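Local coordinates for YqgE/AlgH family protein (PDB 2GS5) that is of unknown function and belongs to the UPF0301 (AlgH) family of conserved bacterial proteins, at residues G18-A23 with F156-L161; F32-I37 with D172-V177; G92-G97 with R112-N117; A101-L106 with P122-P127. All blocks are in the same frame, centred on the assembly; numbering follows the deposited sequence.

Interactions 1, 2 and 3 reach one mixed sheet; interaction 4 packs a loop on a short helix next to it. Interactions 1 and 2 adjoin, centres about 10 Å apart. Strands 19-23 and 36-42 are neighbours there, and Trp174 NE1 of interaction 2 bonds to Ala23 O of interaction 1 at 2.8 Å. Interactions 3 and 4 form a second cluster, centres about 8 Å apart, joined by Asn117 N to Asn105 O at 2.9 Å. Ala160 CB and Leu113 CD1, 3.6 Å apart, link interaction 1 to interaction 3. Interactions 2 and 4 lie farthest apart, about 29 Å between centres. The protein's function is unknown, so none of the contacts can be tied to an active site.

Interaction 1. Residues G18-A23 with F156-L161; sequences GMVLVA and FVAPAL
Gly18 O takes two bonds, one from Ala160 N at 3.1 Å and one from a water at 2.8 Å. The same water donates to Ala160 O, so it bridges the two segments where the strand pairing ends. From there strands 19-23 and 156-159 run antiparallel. Val20 and Ala158 exchange a pair of backbone bonds, and so do Val22 and Phe156. The shortest is Val20 N to Ala158 O, 2.7 Å, with a nearly straight N-H...O angle of 167°. Between these pairs, Val157 CA sits against Val20 O in a CA-H...O contact.

One face of the sheet carries Leu21 and Val157. Their side chains run alongside each other, with Leu21 CD2 3.8 Å from Val157 CG2. The other face carries Val20, Val22, Phe156 and Ala158. Here Val20 CG1 reaches past the end of the partner strand and meets Ala160 CB at 3.6 Å. This branch stands opposite the carbonyl carbon (chi1 -74°). The turn at chi2 (-69°) brings SE of selenomethionine Met19 to 3.6 Å from Pro159 N. The modelled position of its methyl CE is doubtful.

This is backbone pairing within the central sheet of the AlgH-like fold. Strand 19-23 is held on its other edge by strand 36-42. Helix 145-151 covers Leu21 and Val157 through Leu146 and Ile150. On the opposite face, Val22 packs against helix 173-179 at Trp174, Val177 and Met178.

Interaction 2. Residues F32-I37 with D172-V177; sequences FARSVI and DVWGDV
Residues 32-35 form a type II beta turn that leads into strand 36-42, and this turn faces the first turn of helix 173-179. The backbones come nearest at Val36 and Trp174, whose CA atoms are 5.9 Å apart. Each segment is braced internally. Phe32 O accepts from both Ser35 N and Ser35 OG, which arrive from the same face of its plane. Asp172 is the N-cap of the helix, and its OD1 accepts from Gly175 N at 2.9 Å.

The Trp174 ring carries the contact. Arg34 CD lies over the centre of its six-membered ring, 3.6 Å from the centroid, in a CH-pi contact. The bend of Arg34 at chi2 (-58°) lays the chain across this face. Its guanidinium follows as a cation-pi partner, with CZ 4.5 Å from the same centroid and the two planes 30° apart. Ser35 O lies at the ring edge, 3.4 Å from Trp174 CD1. Deeper in, Val36 CG2 meets Trp174 CA at 3.5 Å, and Val36 CG1 touches Val177 CG2.

Outside partners fix both polar ends: Trp174 NE1 bonds to Ala23 O, and Arg34 NH1 to Pro25 O. The helix thus packs on strands 19-23 and 36-42. Val20 packs beside Val36, while Val22 touches Trp174 and Val177.

Interaction 3. Residues G92-G97 with R112-N117; sequences GVTAQG and RLVMVN
Gly92 and Val114 form a hydrogen-bonded antiparallel pair at the core of this contact, where the end of strand 87-94 meets strand 113-116. Gly92 N donates to Val114 O at 2.8 Å, and Val114 N returns a bond to Gly92 O. One step on, Thr94 N donates to Arg112 O at 2.8 Å. The two strands are strongly twisted, their directions 124° apart.

The packing is tight on the face that carries Thr94 CG2 and Val114. Thr94 CG2 presses on Val114 CG1 at 3.4 Å, closer than carbons usually sit. Beside them the branches of Val114 and Val116 come close to the Gly92 backbone, where glycine has no side chain to meet them. On the other face the side chains of Val93 and Leu113 run alongside each other, with Val93 CG2 and Leu113 CD2 4.1 Å apart. Helix 162-166 covers this pair, and Ala160 also touches Leu113.

Beyond the pairing the contact is looser. Arg112 is stretched out from CG to NE and runs nearly perpendicular to the Thr94 side chain. Gln96, at the exposed rim, brings its amide over the guanidinium at a tilt, the planes 48° apart. NE2 sits over one guanidinium face, offset toward the rim. Across this contact, Arg112 NH1 makes three weak bonds. Two go to Thr94 O and Thr94 OG1. The third runs from Arg112 NH1 to Ala95 O, 3.1 Å away with an N-H...O angle of 131°.

Interaction 4. Residues A101-L106 with P122-P127; sequences ARVDNL and PEEIKP
The side-chain amide of Asn105 and the carboxylate of Glu124 meet with their planes 64° apart, neither stacked nor coplanar. The two side chains are nearly perpendicular. Glu124 OE2 is the carboxylate oxygen next to the amide group, and it also lies 4.0 Å from Asn105 CB. The other oxygen, Glu124 OE1, points past the amide toward Val103, 3.9 Å from Val103 CG1. Val103 and Glu124 run antiparallel alongside each other.

A water makes the clear polar link. It accepts from Asn105 N at 2.9 Å and donates to Glu124 OE1 at 2.7 Å. The carboxylate is thus tied through this water to the backbone of a type I beta turn, Val103 to Leu106, which is closed by Leu106 N to Val103 O at 3.1 Å. Glu124 reaches the turn because its CG stands opposite its own backbone N (chi1 -175°), which sends the chain out from the helix.

Below this polar layer the contact is apolar. Ile125 CD1 carries it, touching Leu106 CD2 at 4.0 Å and Asn105 CB at 4.1 Å. The Ile125 chain is folded at both torsions, and this brings CD1 up to the turn.

The contact joins the loop before strand 106-110 to the short helix 122-125, its centre about 20 Å from that of the chain. Strand 113-116 lies beside both: Val116 touches Leu106 and Ile125, and Val114 touches Leu106. Trp67 and Ala120 also pack on Ile125, and Asn105 pairs through its backbone with Asn117, just beyond that strand.

Interaction 1. Residues G18-A23 with F156-L161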
loop_
_atom_site.group_PDB
_atom_site.type_symbol
_atom_site.label_atom_id
_atom_site.label_comp_id
_atom_site.label_asym_id
_atom_site.label_seq_id
_atom_site.Cartn_x
_atom_site.Cartn_y
_atom_site.Cartn_z
ATOM N N GLY A 18 -1.088 2.797 -7.335
ATOM C CA GLY A 18 -2.446 2.577 -6.860
ATOM C C GLY A 18 -2.885 1.121 -6.905
ATOM O O GLY A 18 -3.948 0.789 -6.383
HETATM N N MSE A 19 -2.086 0.261 -7.535
HETATM C CA MSE A 19 -2.264 -1.185 -7.436
HETATM C C MSE A 19 -1.553 -1.691 -6.215
HETATM O O MSE A 19 -0.582 -1.092 -5.778
HETATM C CB MSE A 19 -1.675 -1.900 -8.653
HETATM C CG MSE A 19 -2.354 -1.557 -9.955
HETATM SE SE MSE A 19 -4.182 -2.264 -10.093
HETATM C CE MSE A 19 -3.806 -4.152 -10.237
ATOM N N VAL A 20 -2.047 -2.799 -5.673
ATOM C CA VAL A 20 -1.328 -3.545 -4.641
ATOM C C VAL A 20 -0.786 -4.853 -5.204
ATOM O O VAL A 20 -1.379 -5.462 -6.090
ATOM C CB VAL A 20 -2.180 -3.843 -3.397
ATOM C CG1 VAL A 20 -2.362 -2.564 -2.577
ATOM C CG2 VAL A 20 -3.525 -4.432 -3.766
ATOM N N LEU A 21 0.379 -5.230 -4.693
ATOM C CA LEU A 21 1.013 -6.506 -4.950
ATOM C C LEU A 21 0.692 -7.382 -3.754
ATOM O O LEU A 21 1.130 -7.095 -2.636
ATOM C CB LEU A 21 2.522 -6.344 -5.077
ATOM C CG LEU A 21 3.007 -5.387 -6.164
ATOM C CD1 LEU A 21 4.510 -5.103 -6.055
ATOM C CD2 LEU A 21 2.643 -5.943 -7.532
ATOM N N VAL A 22 -0.081 -8.440 -3.989
ATOM C CA VAL A 22 -0.522 -9.315 -2.909
ATOM C C VAL A 22 0.405 -10.518 -2.866
ATOM O O VAL A 22 0.515 -11.241 -3.851
ATOM C CB VAL A 22 -1.960 -9.788 -3.133
ATOM C CG1 VAL A 22 -2.422 -10.645 -1.959
ATOM C CG2 VAL A 22 -2.888 -8.591 -3.362
ATOM N N ALA A 23 1.087 -10.721 -1.738
ATOM C CA ALA A 23 2.047 -11.825 -1.611
ATOM C C ALA A 23 1.380 -13.194 -1.813
ATOM O O ALA A 23 0.300 -13.467 -1.273
ATOM C CB ALA A 23 2.746 -11.790 -0.257
ATOM N N PHE A 156 0.119 -11.216 -6.797
ATOM C CA PHE A 156 -1.093 -10.981 -7.564
ATOM C C PHE A 156 -1.360 -9.480 -7.528
ATOM O O PHE A 156 -1.410 -8.874 -6.460
ATOM C CB PHE A 156 -2.274 -11.767 -6.986
ATOM C CG PHE A 156 -3.542 -11.634 -7.784
ATOM C CD1 PHE A 156 -3.797 -12.466 -8.859
ATOM C CD2 PHE A 156 -4.482 -10.668 -7.455
ATOM C CE1 PHE A 156 -4.974 -12.350 -9.592
ATOM C CE2 PHE A 156 -5.639 -10.544 -8.180
ATOM C CZ PHE A 156 -5.893 -11.369 -9.245
ATOM N N VAL A 157 -1.509 -8.892 -8.709
ATOM C CA VAL A 157 -1.708 -7.454 -8.846
ATOM C C VAL A 157 -3.194 -7.155 -8.806
ATOM O O VAL A 157 -3.954 -7.712 -9.597
ATOM C CB VAL A 157 -1.092 -6.941 -10.144
ATOM C CG1 VAL A 157 -1.240 -5.427 -10.281
ATOM C CG2 VAL A 157 0.352 -7.322 -10.190
ATOM N N ALA A 158 -3.606 -6.302 -7.873
ATOM C CA ALA A 158 -5.023 -5.955 -7.691
ATOM C C ALA A 158 -5.187 -4.478 -7.382
ATOM O O ALA A 158 -4.288 -3.853 -6.838
ATOM C CB ALA A 158 -5.626 -6.768 -6.555
ATOM N N PRO A 159 -6.344 -3.910 -7.744
ATOM C CA PRO A 159 -6.566 -2.522 -7.335
ATOM C C PRO A 159 -6.641 -2.359 -5.815
ATOM O O PRO A 159 -7.265 -3.167 -5.130
ATOM C CB PRO A 159 -7.891 -2.146 -7.996
ATOM C CG PRO A 159 -8.479 -3.403 -8.496
ATOM C CD PRO A 159 -7.445 -4.461 -8.546
ATOM N N ALA A 160 -5.969 -1.329 -5.299
ATOM C CA ALA A 160 -6.072 -0.968 -3.889
ATOM C C ALA A 160 -7.368 -0.203 -3.665
ATOM O O ALA A 160 -7.853 0.479 -4.578
ATOM C CB ALA A 160 -4.875 -0.117 -3.461
ATOM N N LEU A 161 -7.930 -0.337 -2.463
ATOM C CA LEU A 161 -9.050 0.492 -2.024
ATOM C C LEU A 161 -8.620 1.395 -0.873
ATOM O O LEU A 161 -7.688 1.087 -0.144
ATOM C CB LEU A 161 -10.228 -0.359 -1.550
ATOM C CG LEU A 161 -10.932 -1.230 -2.582
ATOM C CD1 LEU A 161 -12.062 -2.006 -1.912
ATOM C CD2 LEU A 161 -11.457 -0.408 -3.757
HETATM O O HOH W 1 -6.554 1.525 -6.888
#

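Interaction 2. Residues F32-I37 with D172-V177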
loop_
_atom_site.group_PDB
_atom_site.type_symbol
_atom_site.label_atom_id
_atom_site.label_comp_id
_atom_site.label_asym_id
_atom_site.label_seq_id
_atom_site.Cartn_x
_atom_site.Cartn_y
_atom_site.Cartn_z
ATOM N N PHE A 32 8.517 -9.988 3.651
ATOM C CA PHE A 32 7.468 -9.923 2.625
ATOM C C PHE A 32 6.308 -10.901 2.789
ATOM O O PHE A 32 5.319 -10.810 2.068
ATOM C CB PHE A 32 8.078 -10.083 1.230
ATOM C CG PHE A 32 9.011 -8.977 0.861
ATOM C CD1 PHE A 32 8.506 -7.781 0.396
ATOM C CD2 PHE A 32 10.387 -9.121 0.986
ATOM C CE1 PHE A 32 9.354 -6.740 0.063
ATOM C CE2 PHE A 32 11.226 -8.092 0.642
ATOM C CZ PHE A 32 10.712 -6.904 0.188
ATOM N N ALA A 33 6.415 -11.829 3.736
ATOM C CA ALA A 33 5.352 -12.804 3.909
ATOM C C ALA A 33 4.028 -12.091 4.180
ATOM O O ALA A 33 3.953 -11.179 5.021
ATOM C CB ALA A 33 5.677 -13.778 5.036
ATOM N N ARG A 34 2.999 -12.511 3.446
ATOM C CA ARG A 34 1.645 -11.987 3.604
ATOM C C ARG A 34 1.587 -10.463 3.527
ATOM O O ARG A 34 0.775 -9.827 4.186
ATOM C CB ARG A 34 1.027 -12.508 4.906
ATOM C CG ARG A 34 1.008 -14.048 4.995
ATOM C CD ARG A 34 0.251 -14.726 3.840
ATOM N NE ARG A 34 0.561 -16.154 3.727
ATOM C CZ ARG A 34 -0.200 -17.141 4.189
ATOM N NH1 ARG A 34 0.184 -18.399 4.010
ATOM N NH2 ARG A 34 -1.341 -16.890 4.818
ATOM N N SER A 35 2.448 -9.895 2.691
ATOM C CA SER A 35 2.438 -8.462 2.463
ATOM C C SER A 35 1.410 -8.074 1.408
ATOM O O SER A 35 0.974 -8.888 0.581
ATOM C CB SER A 35 3.831 -7.969 2.062
ATOM O OG SER A 35 4.326 -8.608 0.903
ATOM N N VAL A 36 1.019 -6.806 1.471
ATOM C CA VAL A 36 0.159 -6.174 0.479
ATOM C C VAL A 36 0.827 -4.856 0.149
ATOM O O VAL A 36 0.710 -3.892 0.911
ATOM C CB VAL A 36 -1.255 -5.909 1.022
ATOM C CG1 VAL A 36 -2.112 -5.181 -0.009
ATOM C CG2 VAL A 36 -1.910 -7.222 1.463
ATOM N N ILE A 37 1.556 -4.827 -0.965
ATOM C CA ILE A 37 2.437 -3.695 -1.231
ATOM C C ILE A 37 1.796 -2.736 -2.215
ATOM O O ILE A 37 1.613 -3.063 -3.375
ATOM C CB ILE A 37 3.818 -4.161 -1.717
ATOM C CG1 ILE A 37 4.465 -5.036 -0.628
ATOM C CG2 ILE A 37 4.721 -2.944 -2.032
ATOM C CD1 ILE A 37 5.708 -5.716 -1.048
ATOM N N ASP A 172 -6.903 -8.102 9.151
ATOM C CA ASP A 172 -5.936 -8.894 8.401
ATOM C C ASP A 172 -5.957 -8.308 6.988
ATOM O O ASP A 172 -6.830 -8.626 6.184
ATOM C CB ASP A 172 -6.348 -10.375 8.405
ATOM C CG ASP A 172 -5.351 -11.277 7.699
ATOM O OD1 ASP A 172 -4.551 -10.768 6.885
ATOM O OD2 ASP A 172 -5.359 -12.495 7.962
ATOM N N VAL A 173 -5.026 -7.402 6.700
ATOM C CA VAL A 173 -5.081 -6.657 5.445
ATOM C C VAL A 173 -4.937 -7.604 4.252
ATOM O O VAL A 173 -5.687 -7.506 3.266
ATOM C CB VAL A 173 -4.021 -5.545 5.385
ATOM C CG1 VAL A 173 -4.006 -4.905 4.007
ATOM C CG2 VAL A 173 -4.286 -4.502 6.454
ATOM N N TRP A 174 -3.993 -8.535 4.364
ATOM C CA TRP A 174 -3.768 -9.534 3.318
ATOM C C TRP A 174 -5.022 -10.385 3.083
ATOM O O TRP A 174 -5.465 -10.549 1.950
ATOM C CB TRP A 174 -2.562 -10.404 3.680
ATOM C CG TRP A 174 -2.184 -11.399 2.639
ATOM C CD1 TRP A 174 -1.312 -11.216 1.604
ATOM C CD2 TRP A 174 -2.632 -12.752 2.550
ATOM N NE1 TRP A 174 -1.205 -12.366 0.862
ATOM C CE2 TRP A 174 -2.008 -13.328 1.419
ATOM C CE3 TRP A 174 -3.510 -13.541 3.313
ATOM C CZ2 TRP A 174 -2.235 -14.648 1.028
ATOM C CZ3 TRP A 174 -3.732 -14.854 2.920
ATOM C CH2 TRP A 174 -3.095 -15.396 1.791
ATOM N N GLY A 175 -5.614 -10.888 4.162
ATOM C CA GLY A 175 -6.853 -11.646 4.060
ATOM C C GLY A 175 -7.996 -10.875 3.416
ATOM O O GLY A 175 -8.711 -11.413 2.566
ATOM N N ASP A 176 -8.166 -9.615 3.814
ATOM C CA ASP A 176 -9.247 -8.798 3.279
ATOM C C ASP A 176 -9.058 -8.555 1.782
ATOM O O ASP A 176 -10.007 -8.623 1.009
ATOM C CB ASP A 176 -9.333 -7.450 4.006
ATOM C CG ASP A 176 -9.819 -7.574 5.443
ATOM O OD1 ASP A 176 -10.108 -8.695 5.911
ATOM O OD2 ASP A 176 -9.922 -6.519 6.113
ATOM N N VAL A 177 -7.825 -8.302 1.358
ATOM C CA VAL A 177 -7.580 -8.071 -0.073
ATOM C C VAL A 177 -7.829 -9.357 -0.865
ATOM O O VAL A 177 -8.429 -9.314 -1.933
ATOM C CB VAL A 177 -6.164 -7.523 -0.358
ATOM C CG1 VAL A 177 -5.943 -7.383 -1.858
ATOM C CG2 VAL A 177 -5.971 -6.181 0.349
#

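Interaction 3. Residues G92-G97 with R112-N117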
loop_
_atom_site.group_PDB
_atom_site.type_symbol
_atom_site.label_atom_id
_atom_site.label_comp_id
_atom_site.label_asym_id
_atom_site.label_seq_id
_atom_site.Cartn_x
_atom_site.Cartn_y
_atom_site.Cartn_z
ATOM N N GLY A 92 -2.530 9.073 1.618
ATOM C CA GLY A 92 -3.832 9.581 2.004
ATOM C C GLY A 92 -4.943 9.107 1.096
ATOM O O GLY A 92 -4.706 8.577 0.008
ATOM N N VAL A 93 -6.165 9.308 1.579
ATOM C CA VAL A 93 -7.384 9.140 0.813
ATOM C C VAL A 93 -7.990 10.538 0.669
ATOM O O VAL A 93 -8.256 11.200 1.669
ATOM C CB VAL A 93 -8.368 8.196 1.539
ATOM C CG1 VAL A 93 -9.693 8.061 0.770
ATOM C CG2 VAL A 93 -7.707 6.819 1.811
ATOM N N THR A 94 -8.159 11.016 -0.562
ATOM C CA THR A 94 -8.665 12.377 -0.761
ATOM C C THR A 94 -10.102 12.512 -0.262
ATOM O O THR A 94 -10.908 11.589 -0.386
ATOM C CB THR A 94 -8.605 12.821 -2.242
ATOM O OG1 THR A 94 -9.391 11.938 -3.041
ATOM C CG2 THR A 94 -7.164 12.836 -2.762
ATOM N N ALA A 95 -10.388 13.676 0.315
ATOM C CA ALA A 95 -11.717 14.020 0.779
ATOM C C ALA A 95 -12.624 14.392 -0.379
ATOM O O ALA A 95 -12.175 14.686 -1.486
ATOM C CB ALA A 95 -11.637 15.187 1.767
ATOM N N GLN A 96 -13.919 14.445 -0.107
ATOM C CA GLN A 96 -14.858 14.923 -1.106
ATOM C C GLN A 96 -14.405 16.301 -1.582
ATOM O O GLN A 96 -13.965 17.138 -0.783
ATOM C CB GLN A 96 -16.279 15.025 -0.552
ATOM C CG GLN A 96 -16.849 13.730 0.026
ATOM C CD GLN A 96 -17.023 12.601 -0.988
ATOM O OE1 GLN A 96 -17.407 12.816 -2.144
ATOM N NE2 GLN A 96 -16.777 11.385 -0.542
ATOM N N GLY A 97 -14.464 16.514 -2.892
ATOM C CA GLY A 97 -14.147 17.806 -3.489
ATOM C C GLY A 97 -12.741 17.959 -4.039
ATOM O O GLY A 97 -12.485 18.864 -4.838
ATOM N N ARG A 112 -8.802 7.717 -5.358
ATOM C CA ARG A 112 -8.673 8.683 -4.257
ATOM C C ARG A 112 -7.366 8.555 -3.478
ATOM O O ARG A 112 -7.122 9.305 -2.536
ATOM C CB ARG A 112 -9.856 8.565 -3.296
ATOM C CG ARG A 112 -11.156 9.056 -3.870
ATOM C CD ARG A 112 -12.237 9.171 -2.815
ATOM N NE ARG A 112 -13.391 9.891 -3.350
ATOM C CZ ARG A 112 -13.489 11.220 -3.426
ATOM N NH1 ARG A 112 -12.526 12.002 -2.977
ATOM N NH2 ARG A 112 -14.562 11.779 -3.958
ATOM N N LEU A 113 -6.511 7.618 -3.872
ATOM C CA LEU A 113 -5.273 7.406 -3.147
ATOM C C LEU A 113 -4.239 8.409 -3.606
ATOM O O LEU A 113 -4.060 8.615 -4.802
ATOM C CB LEU A 113 -4.762 5.983 -3.366
ATOM C CG LEU A 113 -5.717 4.888 -2.913
ATOM C CD1 LEU A 113 -5.104 3.514 -3.171
ATOM C CD2 LEU A 113 -6.083 5.046 -1.449
ATOM N N VAL A 114 -3.556 9.025 -2.645
ATOM C CA VAL A 114 -2.542 10.021 -2.922
ATOM C C VAL A 114 -1.329 9.823 -2.028
ATOM O O VAL A 114 -1.439 9.285 -0.934
ATOM C CB VAL A 114 -3.066 11.464 -2.669
ATOM C CG1 VAL A 114 -4.063 11.870 -3.737
ATOM C CG2 VAL A 114 -3.662 11.595 -1.256
HETATM N N MSE A 115 -0.167 10.239 -2.518
HETATM C CA MSE A 115 0.995 10.418 -1.651
HETATM C C MSE A 115 0.963 11.856 -1.121
HETATM O O MSE A 115 0.839 12.803 -1.899
HETATM C CB MSE A 115 2.297 10.124 -2.416
HETATM C CG MSE A 115 2.796 8.675 -2.362
HETATM SE SE MSE A 115 4.670 8.753 -2.871
HETATM C CE MSE A 115 4.529 9.743 -4.555
ATOM N N VAL A 116 1.066 12.011 0.199
ATOM C CA VAL A 116 1.013 13.320 0.846
ATOM C C VAL A 116 2.432 13.803 1.070
ATOM O O VAL A 116 3.251 13.085 1.642
ATOM C CB VAL A 116 0.300 13.242 2.211
ATOM C CG1 VAL A 116 0.242 14.613 2.875
ATOM C CG2 VAL A 116 -1.107 12.662 2.050
ATOM N N ASN A 117 2.731 15.006 0.597
ATOM C CA ASN A 117 4.017 15.607 0.854
ATOM C C ASN A 117 4.092 16.023 2.312
ATOM O O ASN A 117 3.371 16.924 2.738
ATOM C CB ASN A 117 4.231 16.815 -0.058
ATOM C CG ASN A 117 5.646 17.315 -0.034
ATOM O OD1 ASN A 117 6.256 17.467 1.031
ATOM N ND2 ASN A 117 6.188 17.589 -1.219
#

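Interaction 4. Residues A101-L106 with P122-P127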
loop_
_atom_site.group_PDB
_atom_site.type_symbol
_atom_site.label_atom_id
_atom_site.label_comp_id
_atom_site.label_asym_id
_atom_site.label_seq_id
_atom_site.Cartn_x
_atom_site.Cartn_y
_atom_site.Cartn_z
ATOM N N ALA A 101 -4.594 16.657 -8.767
ATOM C CA ALA A 101 -3.874 17.340 -9.849
ATOM C C ALA A 101 -3.745 18.847 -9.612
ATOM O O ALA A 101 -2.874 19.498 -10.202
ATOM C CB ALA A 101 -4.564 17.077 -11.191
ATOM N N ARG A 102 -4.617 19.399 -8.767
ATOM C CA ARG A 102 -4.642 20.828 -8.466
ATOM C C ARG A 102 -4.165 21.148 -7.043
ATOM O O ARG A 102 -4.335 22.278 -6.562
ATOM C CB ARG A 102 -6.052 21.371 -8.680
ATOM C CG ARG A 102 -6.518 21.302 -10.119
ATOM C CD ARG A 102 -7.831 22.033 -10.291
ATOM N NE ARG A 102 -8.257 22.107 -11.687
ATOM C CZ ARG A 102 -7.965 23.100 -12.525
ATOM N NH1 ARG A 102 -7.210 24.127 -12.142
ATOM N NH2 ARG A 102 -8.427 23.054 -13.771
ATOM N N VAL A 103 -3.569 20.162 -6.376
ATOM C CA VAL A 103 -2.997 20.358 -5.047
ATOM C C VAL A 103 -1.536 19.924 -5.109
ATOM O O VAL A 103 -1.249 18.740 -5.251
ATOM C CB VAL A 103 -3.747 19.530 -3.980
ATOM C CG1 VAL A 103 -3.183 19.814 -2.585
ATOM C CG2 VAL A 103 -5.236 19.846 -4.027
ATOM N N ASP A 104 -0.626 20.893 -5.026
ATOM C CA ASP A 104 0.797 20.623 -5.210
ATOM C C ASP A 104 1.337 19.598 -4.223
ATOM O O ASP A 104 2.180 18.784 -4.579
ATOM C CB ASP A 104 1.604 21.914 -5.111
ATOM C CG ASP A 104 1.436 22.805 -6.332
ATOM O OD1 ASP A 104 0.917 22.332 -7.367
ATOM O OD2 ASP A 104 1.841 23.983 -6.263
ATOM N N ASN A 105 0.843 19.626 -2.988
ATOM C CA ASN A 105 1.328 18.693 -1.958
ATOM C C ASN A 105 0.658 17.315 -1.937
ATOM O O ASN A 105 0.925 16.514 -1.038
ATOM C CB ASN A 105 1.245 19.343 -0.575
ATOM C CG ASN A 105 2.294 20.423 -0.381
ATOM O OD1 ASN A 105 2.000 21.499 0.122
ATOM N ND2 ASN A 105 3.522 20.130 -0.783
ATOM N N LEU A 106 -0.201 17.033 -2.918
ATOM C CA LEU A 106 -0.752 15.699 -3.102
ATOM C C LEU A 106 -0.375 15.159 -4.473
ATOM O O LEU A 106 -0.398 15.901 -5.465
ATOM C CB LEU A 106 -2.275 15.711 -2.969
ATOM C CG LEU A 106 -2.833 16.213 -1.639
ATOM C CD1 LEU A 106 -4.360 16.199 -1.677
ATOM C CD2 LEU A 106 -2.308 15.391 -0.462
ATOM N N PRO A 122 0.288 20.515 7.891
ATOM C CA PRO A 122 -0.794 19.576 8.206
ATOM C C PRO A 122 -2.187 20.209 8.241
ATOM O O PRO A 122 -3.169 19.521 7.966
ATOM C CB PRO A 122 -0.424 19.054 9.601
ATOM C CG PRO A 122 1.035 19.274 9.726
ATOM C CD PRO A 122 1.364 20.474 8.898
ATOM N N GLU A 123 -2.265 21.494 8.587
ATOM C CA GLU A 123 -3.543 22.212 8.581
ATOM C C GLU A 123 -4.083 22.454 7.167
ATOM O O GLU A 123 -5.300 22.551 6.990
ATOM C CB GLU A 123 -3.425 23.519 9.368
ATOM C CG GLU A 123 -3.183 23.278 10.859
ATOM C CD GLU A 123 -3.277 24.547 11.696
ATOM O OE1 GLU A 123 -4.408 24.976 12.029
ATOM O OE2 GLU A 123 -2.215 25.116 12.034
ATOM N N GLU A 124 -3.196 22.551 6.175
ATOM C CA GLU A 124 -3.596 22.598 4.754
ATOM C C GLU A 124 -4.215 21.272 4.348
ATOM O O GLU A 124 -5.261 21.220 3.695
ATOM C CB GLU A 124 -2.382 22.848 3.830
ATOM C CG GLU A 124 -2.750 23.021 2.329
ATOM C CD GLU A 124 -1.728 22.464 1.320
ATOM O OE1 GLU A 124 -2.101 22.357 0.129
ATOM O OE2 GLU A 124 -0.568 22.136 1.669
ATOM N N ILE A 125 -3.537 20.196 4.723
ATOM C CA ILE A 125 -3.854 18.872 4.224
ATOM C C ILE A 125 -5.077 18.270 4.919
ATOM O O ILE A 125 -5.857 17.569 4.281
ATOM C CB ILE A 125 -2.621 17.950 4.351
ATOM C CG1 ILE A 125 -1.498 18.448 3.429
ATOM C CG2 ILE A 125 -2.980 16.501 4.015
ATOM C CD1 ILE A 125 -1.895 18.592 1.948
ATOM N N LYS A 126 -5.257 18.572 6.208
ATOM C CA LYS A 126 -6.340 17.978 7.011
ATOM C C LYS A 126 -7.716 17.969 6.312
ATOM O O LYS A 126 -8.315 16.908 6.190
ATOM C CB LYS A 126 -6.416 18.625 8.405
ATOM C CG LYS A 126 -7.575 18.137 9.294
ATOM C CD LYS A 126 -7.250 16.879 10.054
ATOM C CE LYS A 126 -8.356 16.503 11.034
ATOM N NZ LYS A 126 -9.683 16.206 10.394
ATOM N N PRO A 127 -8.208 19.138 5.839
ATOM C CA PRO A 127 -9.519 19.150 5.159
ATOM C C PRO A 127 -9.567 18.414 3.823
ATOM O O PRO A 127 -10.654 18.112 3.321
ATOM C CB PRO A 127 -9.788 20.645 4.934
ATOM C CG PRO A 127 -8.494 21.309 5.013
ATOM C CD PRO A 127 -7.647 20.498 5.954
HETATM O O HOH W 2 -0.545 22.007 -2.065
#